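Local structure of putative periplasmic protein (Salmonella enterica, 3OE3) at residues 20-25 / 30-35; 63-66 / 71-74; 34-39 / 80-85. The protein probably inhibits host C-type lysozymes in the bacterial periplasm, as a periplasmic lysozyme inhibitor of the PliC type. All blocks are in the same frame, centred on the assembly; numbering follows the deposited sequence.

Contact 1: 20-25 / 30-35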
loop_
_atom_site.group_PDB
_atom_site.type_symbol
_atom_site.label_atom_id
_atom_site.label_comp_id
_atom_site.label_asym_id
_atom_site.label_seq_id
_atom_site.Cartn_x
_atom_site.Cartn_y
_atom_site.Cartn_z
ATOM N N VAL C 20 -4.210 -1.534 6.928
ATOM C CA VAL C 20 -3.815 -2.491 5.906
ATOM C C VAL C 20 -4.604 -2.192 4.639
ATOM O O VAL C 20 -5.814 -1.988 4.685
ATOM C CB VAL C 20 -4.071 -3.950 6.342
ATOM C CG1 VAL C 20 -3.512 -4.917 5.285
ATOM C CG2 VAL C 20 -3.439 -4.241 7.716
ATOM N N ILE C 21 -3.901 -2.132 3.514
ATOM C CA ILE C 21 -4.552 -2.098 2.209
ATOM C C ILE C 21 -4.591 -3.530 1.698
ATOM O O ILE C 21 -3.552 -4.177 1.590
ATOM C CB ILE C 21 -3.786 -1.226 1.190
ATOM C CG1 ILE C 21 -3.626 0.208 1.684
ATOM C CG2 ILE C 21 -4.506 -1.238 -0.142
ATOM C CD1 ILE C 21 -4.908 0.956 1.873
ATOM N N TYR C 22 -5.789 -4.040 1.428
ATOM C CA TYR C 22 -5.911 -5.371 0.869
ATOM C C TYR C 22 -6.244 -5.274 -0.614
ATOM O O TYR C 22 -7.096 -4.479 -1.013
ATOM C CB TYR C 22 -7.019 -6.150 1.583
ATOM C CG TYR C 22 -6.661 -6.567 3.001
ATOM C CD1 TYR C 22 -5.722 -7.561 3.227
ATOM C CD2 TYR C 22 -7.284 -5.990 4.100
ATOM C CE1 TYR C 22 -5.401 -7.969 4.509
ATOM C CE2 TYR C 22 -6.969 -6.399 5.407
ATOM C CZ TYR C 22 -6.016 -7.389 5.594
ATOM O OH TYR C 22 -5.676 -7.832 6.869
ATOM N N VAL C 23 -5.563 -6.088 -1.410
ATOM C CA VAL C 23 -5.816 -6.206 -2.843
ATOM C C VAL C 23 -6.347 -7.608 -3.093
ATOM O O VAL C 23 -5.693 -8.601 -2.781
ATOM C CB VAL C 23 -4.537 -5.997 -3.660
ATOM C CG1 VAL C 23 -4.829 -6.138 -5.179
ATOM C CG2 VAL C 23 -3.926 -4.629 -3.338
ATOM N N ASN C 24 -7.558 -7.684 -3.619
ATOM C CA ASN C 24 -8.163 -8.964 -3.917
ATOM C C ASN C 24 -8.644 -8.902 -5.349
ATOM O O ASN C 24 -9.677 -8.300 -5.619
ATOM C CB ASN C 24 -9.334 -9.220 -2.974
ATOM C CG ASN C 24 -8.879 -9.528 -1.569
ATOM O OD1 ASN C 24 -8.300 -10.581 -1.322
ATOM N ND2 ASN C 24 -9.129 -8.612 -0.648
ATOM N N THR C 25 -7.897 -9.512 -6.260
ATOM C CA THR C 25 -8.180 -9.313 -7.684
ATOM C C THR C 25 -9.408 -10.115 -8.093
ATOM O O THR C 25 -9.810 -11.061 -7.408
ATOM C CB THR C 25 -6.989 -9.691 -8.603
ATOM O OG1 THR C 25 -6.857 -11.113 -8.678
ATOM C CG2 THR C 25 -5.669 -9.080 -8.088
ATOM N N ALA C 30 -4.505 -12.525 -3.978
ATOM C CA ALA C 30 -4.578 -11.700 -2.768
ATOM C C ALA C 30 -3.229 -11.149 -2.352
ATOM O O ALA C 30 -2.235 -11.875 -2.312
ATOM C CB ALA C 30 -5.195 -12.502 -1.609
ATOM N N TYR C 31 -3.212 -9.856 -2.031
ATOM C CA TYR C 31 -2.014 -9.175 -1.557
ATOM C C TYR C 31 -2.422 -8.269 -0.410
ATOM O O TYR C 31 -3.613 -8.002 -0.204
ATOM C CB TYR C 31 -1.368 -8.330 -2.662
ATOM C CG TYR C 31 -1.136 -9.080 -3.953
ATOM C CD1 TYR C 31 -2.125 -9.131 -4.928
ATOM C CD2 TYR C 31 0.072 -9.706 -4.216
ATOM C CE1 TYR C 31 -1.925 -9.813 -6.113
ATOM C CE2 TYR C 31 0.284 -10.385 -5.413
ATOM C CZ TYR C 31 -0.723 -10.435 -6.352
ATOM O OH TYR C 31 -0.552 -11.098 -7.559
ATOM N N ALA C 32 -1.430 -7.789 0.334
ATOM C CA ALA C 32 -1.672 -6.816 1.390
ATOM C C ALA C 32 -0.552 -5.805 1.374
ATOM O O ALA C 32 0.551 -6.103 0.937
ATOM C CB ALA C 32 -1.736 -7.511 2.749
ATOM N N ILE C 33 -0.829 -4.592 1.847
ATOM C CA ILE C 33 0.230 -3.612 2.021
ATOM C C ILE C 33 0.101 -3.013 3.405
ATOM O O ILE C 33 -0.982 -2.604 3.813
ATOM C CB ILE C 33 0.161 -2.456 1.006
ATOM C CG1 ILE C 33 0.063 -2.976 -0.431
ATOM C CG2 ILE C 33 1.404 -1.566 1.143
ATOM C CD1 ILE C 33 -0.411 -1.907 -1.389
ATOM N N ILE C 34 1.216 -2.985 4.123
ATOM C CA ILE C 34 1.278 -2.340 5.440
ATOM C C ILE C 34 2.338 -1.250 5.421
ATOM O O ILE C 34 3.151 -1.193 4.508
ATOM C CB ILE C 34 1.584 -3.363 6.566
ATOM C CG1 ILE C 34 2.952 -4.009 6.355
ATOM C CG2 ILE C 34 0.463 -4.399 6.662
ATOM C CD1 ILE C 34 3.442 -4.862 7.572
ATOM N N SER C 35 2.315 -0.365 6.414
ATOM C CA SER C 35 3.315 0.676 6.533
ATOM C C SER C 35 4.033 0.487 7.867
ATOM O O SER C 35 3.396 0.477 8.917
ATOM C CB SER C 35 2.635 2.048 6.469
ATOM O OG SER C 35 3.562 3.104 6.607
HETATM O O HOH W 1 -5.929 -9.754 0.221
#
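Ile21 and Val23 pair with Ile33 and Tyr31 in an antiparallel beta ladder, largely buried, that joins strands 16-24 and 30-36 of the barrel. Both are hydrogen-bonded pairs, with two backbone bonds each. Ile33 N gives a bond of 2.8 Å to Ile21 O, and Tyr31 N one of 2.9 Å to Val23 O. The bond from Val23 N to Tyr31 O is nearly straight at the hydrogen (171°), yet the donor stands 45° out of the carbonyl plane. A water lies 2.9 Å from Tyr31 O and also near Asn24 OD1; it can donate to either, though it has more acceptors in reach than protons. The two strands form a beta hairpin in the antiparallel eight-stranded barrel of the MliC family. The two faces of the hairpin carry different side chains. On one, Val23 CG1 lies 4.0 Å from Tyr31 CD1, set obliquely to the ring, and Thr25 CG2 meets that ring at its edge. Tyr31 OH bonds to Glu4 of the second subunit, and Ile33 packs on Ile33 of that subunit, so this face joins the dimer contact. On the other face Tyr22 CD1 is 4.0 Å from Ala32 CB. Val20 CG1 covers one face of the Tyr22 ring, 3.5 Å above its plane and toward the rim. Val20 chi1 (-175°) leaves CG2 beside the backbone N, and CG2 meets Ile34 CG2 at 4.0 Å.

Contact 2: 63-66 / 71-74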
loop_
_atom_site.group_PDB
_atom_site.type_symbol
_atom_site.label_atom_id
_atom_site.label_comp_id
_atom_site.label_asym_id
_atom_site.label_seq_id
_atom_site.Cartn_x
_atom_site.Cartn_y
_atom_site.Cartn_z
ATOM N N TYR C 63 8.577 -9.245 7.854
ATOM C CA TYR C 63 7.216 -9.048 8.319
ATOM C C TYR C 63 6.296 -10.138 7.804
ATOM O O TYR C 63 6.333 -10.495 6.622
ATOM C CB TYR C 63 6.667 -7.682 7.873
ATOM C CG TYR C 63 7.393 -6.497 8.486
ATOM C CD1 TYR C 63 7.358 -6.263 9.864
ATOM C CD2 TYR C 63 8.096 -5.609 7.690
ATOM C CE1 TYR C 63 8.003 -5.187 10.411
ATOM C CE2 TYR C 63 8.758 -4.524 8.240
ATOM C CZ TYR C 63 8.715 -4.322 9.603
ATOM O OH TYR C 63 9.372 -3.247 10.158
ATOM N N LYS C 64 5.470 -10.656 8.704
ATOM C CA LYS C 64 4.370 -11.523 8.346
ATOM C C LYS C 64 3.102 -11.066 9.078
ATOM O O LYS C 64 3.130 -10.676 10.262
ATOM C CB LYS C 64 4.699 -12.987 8.666
ATOM C CG LYS C 64 5.809 -13.565 7.803
ATOM C CD LYS C 64 6.053 -15.038 8.132
ATOM C CE LYS C 64 6.954 -15.700 7.100
ATOM N NZ LYS C 64 8.188 -14.911 6.850
ATOM N N LEU C 65 1.994 -11.099 8.352
ATOM C CA LEU C 65 0.720 -10.641 8.861
ATOM C C LEU C 65 -0.193 -11.853 8.906
ATOM O O LEU C 65 -0.486 -12.480 7.871
ATOM C CB LEU C 65 0.151 -9.556 7.920
ATOM C CG LEU C 65 -1.280 -9.084 8.195
ATOM C CD1 LEU C 65 -1.325 -8.317 9.519
ATOM C CD2 LEU C 65 -1.816 -8.213 7.030
ATOM N N TYR C 66 -0.617 -12.223 10.109
ATOM C CA TYR C 66 -1.479 -13.377 10.263
ATOM C C TYR C 66 -2.872 -12.910 10.602
ATOM O O TYR C 66 -3.066 -12.196 11.584
ATOM C CB TYR C 66 -0.956 -14.290 11.369
ATOM C CG TYR C 66 0.405 -14.849 11.064
ATOM C CD1 TYR C 66 0.545 -16.067 10.425
ATOM C CD2 TYR C 66 1.556 -14.150 11.397
ATOM C CE1 TYR C 66 1.793 -16.579 10.137
ATOM C CE2 TYR C 66 2.806 -14.657 11.112
ATOM C CZ TYR C 66 2.916 -15.873 10.486
ATOM O OH TYR C 66 4.163 -16.385 10.204
ATOM N N THR C 71 -9.635 -10.594 13.141
ATOM C CA THR C 71 -8.464 -10.395 13.974
ATOM C C THR C 71 -7.179 -10.510 13.172
ATOM O O THR C 71 -7.157 -11.059 12.067
ATOM C CB THR C 71 -8.425 -11.389 15.158
ATOM O OG1 THR C 71 -8.061 -12.692 14.690
ATOM C CG2 THR C 71 -9.783 -11.448 15.853
ATOM N N ALA C 72 -6.099 -9.982 13.728
ATOM C CA ALA C 72 -4.827 -9.996 13.020
ATOM C C ALA C 72 -3.673 -9.826 14.001
ATOM O O ALA C 72 -3.852 -9.320 15.113
ATOM C CB ALA C 72 -4.787 -8.893 11.970
ATOM N N GLU C 73 -2.487 -10.231 13.559
ATOM C CA GLU C 73 -1.263 -10.076 14.324
ATOM C C GLU C 73 -0.159 -9.766 13.335
ATOM O O GLU C 73 -0.051 -10.429 12.305
ATOM C CB GLU C 73 -0.908 -11.377 15.065
ATOM C CG GLU C 73 -2.016 -11.947 15.945
ATOM C CD GLU C 73 -2.063 -11.302 17.317
ATOM O OE1 GLU C 73 -1.108 -10.587 17.667
ATOM O OE2 GLU C 73 -3.052 -11.516 18.049
ATOM N N LEU C 74 0.654 -8.764 13.637
ATOM C CA LEU C 74 1.836 -8.476 12.832
ATOM C C LEU C 74 3.100 -8.815 13.611
ATOM O O LEU C 74 3.305 -8.365 14.749
ATOM C CB LEU C 74 1.868 -7.006 12.367
ATOM C CG LEU C 74 3.062 -6.598 11.496
ATOM C CD1 LEU C 74 3.022 -7.288 10.141
ATOM C CD2 LEU C 74 3.102 -5.073 11.336
#
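Leu65 and Leu74 face each other as a non-hydrogen-bonded pair in the beta hairpin of strands 64-68 and 71-76, part of the closed barrel. Both side chains lie on the same face of the sheet, and both reach across the strand gap. The CG of Leu74 is anti to its own backbone N (chi1 -179°), which carries CD1 over the neighbouring strand. There CD1 sits 3.4 Å from Lys64 O and 4.3 Å from Leu65 CB. The same methyl meets Tyr63 CB and lies obliquely to the Tyr63 ring. Leu65 leans the other way along the hairpin: its CD1 is 3.7 Å from Glu73 O and also touches Ala72 CB. Met18 of strand 16-24 packs on Leu65, Ala72 and Leu74, so this face looks into the barrel interior. Tyr66 and Glu73 occupy the other face. The Tyr66 ring turns its edge to Glu73 O, with that oxygen near the ring plane. The Glu73 chain bends at chi2 (-83°), which turns the carboxylate away from Tyr66; OE1 accepts a bond from Asn85 N on strand 80-88. Between these two residues, Tyr66 and Glu73, the backbones are tied twice. Glu73 N bonds to Tyr66 O at 2.8 Å, and Tyr66 N bonds to Glu73 O at 2.9 Å.

Contact 3: 34-39 / 80-85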
loop_
_atom_site.group_PDB
_atom_site.type_symbol
_atom_site.label_atom_id
_atom_site.label_comp_id
_atom_site.label_asym_id
_atom_site.label_seq_id
_atom_site.Cartn_x
_atom_site.Cartn_y
_atom_site.Cartn_z
ATOM N N ILE C 34 1.216 -2.985 4.123
ATOM C CA ILE C 34 1.278 -2.340 5.440
ATOM C C ILE C 34 2.338 -1.250 5.421
ATOM O O ILE C 34 3.151 -1.193 4.508
ATOM C CB ILE C 34 1.584 -3.363 6.566
ATOM C CG1 ILE C 34 2.952 -4.009 6.355
ATOM C CG2 ILE C 34 0.463 -4.399 6.662
ATOM C CD1 ILE C 34 3.442 -4.862 7.572
ATOM N N SER C 35 2.315 -0.365 6.414
ATOM C CA SER C 35 3.315 0.676 6.533
ATOM C C SER C 35 4.033 0.487 7.867
ATOM O O SER C 35 3.396 0.477 8.917
ATOM C CB SER C 35 2.635 2.048 6.469
ATOM O OG SER C 35 3.562 3.104 6.607
ATOM N N GLN C 36 5.348 0.304 7.807
ATOM C CA GLN C 36 6.198 0.168 9.002
ATOM C C GLN C 36 7.493 0.947 8.825
ATOM O O GLN C 36 8.083 0.933 7.751
ATOM C CB GLN C 36 6.545 -1.302 9.246
ATOM C CG GLN C 36 5.462 -2.102 9.929
ATOM C CD GLN C 36 5.259 -1.664 11.363
ATOM O OE1 GLN C 36 6.205 -1.614 12.149
ATOM N NE2 GLN C 36 4.028 -1.315 11.705
ATOM N N VAL C 37 7.957 1.593 9.896
ATOM C CA VAL C 37 9.179 2.377 9.844
ATOM C C VAL C 37 9.162 3.307 8.636
ATOM O O VAL C 37 10.167 3.479 7.943
ATOM C CB VAL C 37 10.435 1.494 9.828
ATOM C CG1 VAL C 37 11.658 2.306 10.272
ATOM C CG2 VAL C 37 10.237 0.299 10.749
ATOM N N ASN C 38 7.996 3.898 8.396
ATOM C CA ASN C 38 7.842 4.915 7.358
ATOM C C ASN C 38 8.082 4.374 5.953
ATOM O O ASN C 38 8.514 5.106 5.060
ATOM C CB ASN C 38 8.766 6.104 7.637
ATOM C CG ASN C 38 8.384 7.338 6.849
ATOM O OD1 ASN C 38 7.262 7.450 6.357
ATOM N ND2 ASN C 38 9.318 8.273 6.720
ATOM N N GLU C 39 7.811 3.085 5.771
ATOM C CA GLU C 39 7.914 2.438 4.470
ATOM C C GLU C 39 6.676 1.588 4.225
ATOM O O GLU C 39 6.147 0.953 5.134
ATOM C CB GLU C 39 9.137 1.508 4.412
ATOM C CG GLU C 39 10.453 2.168 4.753
ATOM C CD GLU C 39 11.629 1.245 4.531
ATOM O OE1 GLU C 39 11.544 0.053 4.896
ATOM O OE2 GLU C 39 12.648 1.722 3.994
ATOM N N LYS C 80 8.542 -12.392 16.395
ATOM C CA LYS C 80 8.627 -11.283 17.336
ATOM C C LYS C 80 7.456 -10.327 17.108
ATOM O O LYS C 80 7.275 -9.833 16.008
ATOM C CB LYS C 80 9.939 -10.539 17.138
ATOM C CG LYS C 80 10.122 -9.367 18.096
ATOM C CD LYS C 80 11.501 -8.743 17.975
ATOM C CE LYS C 80 11.708 -7.681 19.046
ATOM N NZ LYS C 80 13.082 -7.099 19.001
ATOM N N PRO C 81 6.653 -10.075 18.151
ATOM C CA PRO C 81 5.475 -9.211 18.020
ATOM C C PRO C 81 5.834 -7.809 17.564
ATOM O O PRO C 81 6.786 -7.210 18.064
ATOM C CB PRO C 81 4.900 -9.176 19.441
ATOM C CG PRO C 81 5.414 -10.423 20.088
ATOM C CD PRO C 81 6.780 -10.635 19.508
ATOM N N VAL C 82 5.062 -7.293 16.614
ATOM C CA VAL C 82 5.181 -5.905 16.203
ATOM C C VAL C 82 3.900 -5.176 16.599
ATOM O O VAL C 82 3.942 -4.173 17.315
ATOM C CB VAL C 82 5.424 -5.786 14.702
ATOM C CG1 VAL C 82 5.473 -4.321 14.293
ATOM C CG2 VAL C 82 6.715 -6.508 14.325
ATOM N N LEU C 83 2.762 -5.706 16.167
ATOM C CA LEU C 83 1.462 -5.203 16.593
ATOM C C LEU C 83 0.617 -6.412 16.963
ATOM O O LEU C 83 0.553 -7.372 16.194
ATOM C CB LEU C 83 0.806 -4.373 15.488
ATOM C CG LEU C 83 1.458 -3.032 15.179
ATOM C CD1 LEU C 83 0.879 -2.462 13.893
ATOM C CD2 LEU C 83 1.261 -2.054 16.342
ATOM N N SER C 84 -0.015 -6.382 18.142
ATOM C CA SER C 84 -0.624 -7.586 18.710
ATOM C C SER C 84 -2.096 -7.392 19.025
ATOM O O SER C 84 -2.540 -6.268 19.291
ATOM C CB SER C 84 0.093 -8.008 19.999
ATOM O OG SER C 84 1.471 -8.289 19.793
ATOM N N ASN C 85 -2.846 -8.487 18.977
ATOM C CA ASN C 85 -4.257 -8.478 19.329
ATOM C C ASN C 85 -5.003 -7.407 18.552
ATOM O O ASN C 85 -5.755 -6.618 19.105
ATOM C CB ASN C 85 -4.422 -8.285 20.842
ATOM C CG ASN C 85 -5.863 -8.438 21.306
ATOM O OD1 ASN C 85 -6.635 -9.228 20.762
ATOM N ND2 ASN C 85 -6.222 -7.683 22.331
#
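A type I' beta turn, Gln36 to Glu39, links strands 30-36 and 39-45, and at its first residue Gln36 reaches across to a classic beta bulge in strand 80-88. In that bulge Val82 and Leu83 both face Leu74 of strand 71-76. The turn is closed by two backbone bonds, Gln36 N to Glu39 O and Glu39 N to Gln36 O, each 2.9 Å. The contact itself is small and lies at the surface. It is made by three side chains, and the nearest CA atoms, those of Gln36 and Val82, are 9.5 Å apart. Gln36 points toward the bulge, and its chain bends at chi2 (-68°), bringing the amide group up to the two apolar residues. The two ends of the amide have separate neighbours. OE1 lies 3.5 Å from Val82 CG1, and NE2 lies 4.0 Å from Leu83 CD1. The Val82 methyl also touches the amide carbon, with Gln36 CD 4.0 Å from CG1. The Gln36 side chain runs past those of Val82 and Leu83, pointing the opposite way to each. With chi1 at 177°, Val82 sends CG1 away from its backbone N and up to the amide. Tyr63 and Leu74 also pack on Gln36, while Leu83 rests on Gln16 and Met18 of strand 16-24. No hydrogen bond links the two segments. The amide meets methyl groups alone across this contact, so what the two segments share here is van der Waals contact, with no directed polar bond between them.

The three contacts belong to one closed barrel. Contacts 1 and 2 are hairpins whose centres lie 12 Å apart, and they meet inside the barrel: Ile34 CD1 is 3.6 Å from Leu74 CD1, and Val20 CG1 is 4.1 Å from Leu65 CD2. Contact 3 continues strand 30-36 from contact 1 and lies beside contact 2, with 9 Å between centres. Leu74 N is 2.9 Å from Leu83 O, a probable hydrogen bond that ties the strand of contact 2 to the bulge. Along the chain, contact 2 is nested within the loop that contact 3 closes. A bound sodium ion lies about 5 Å from the Asn24 side chain of contact 1.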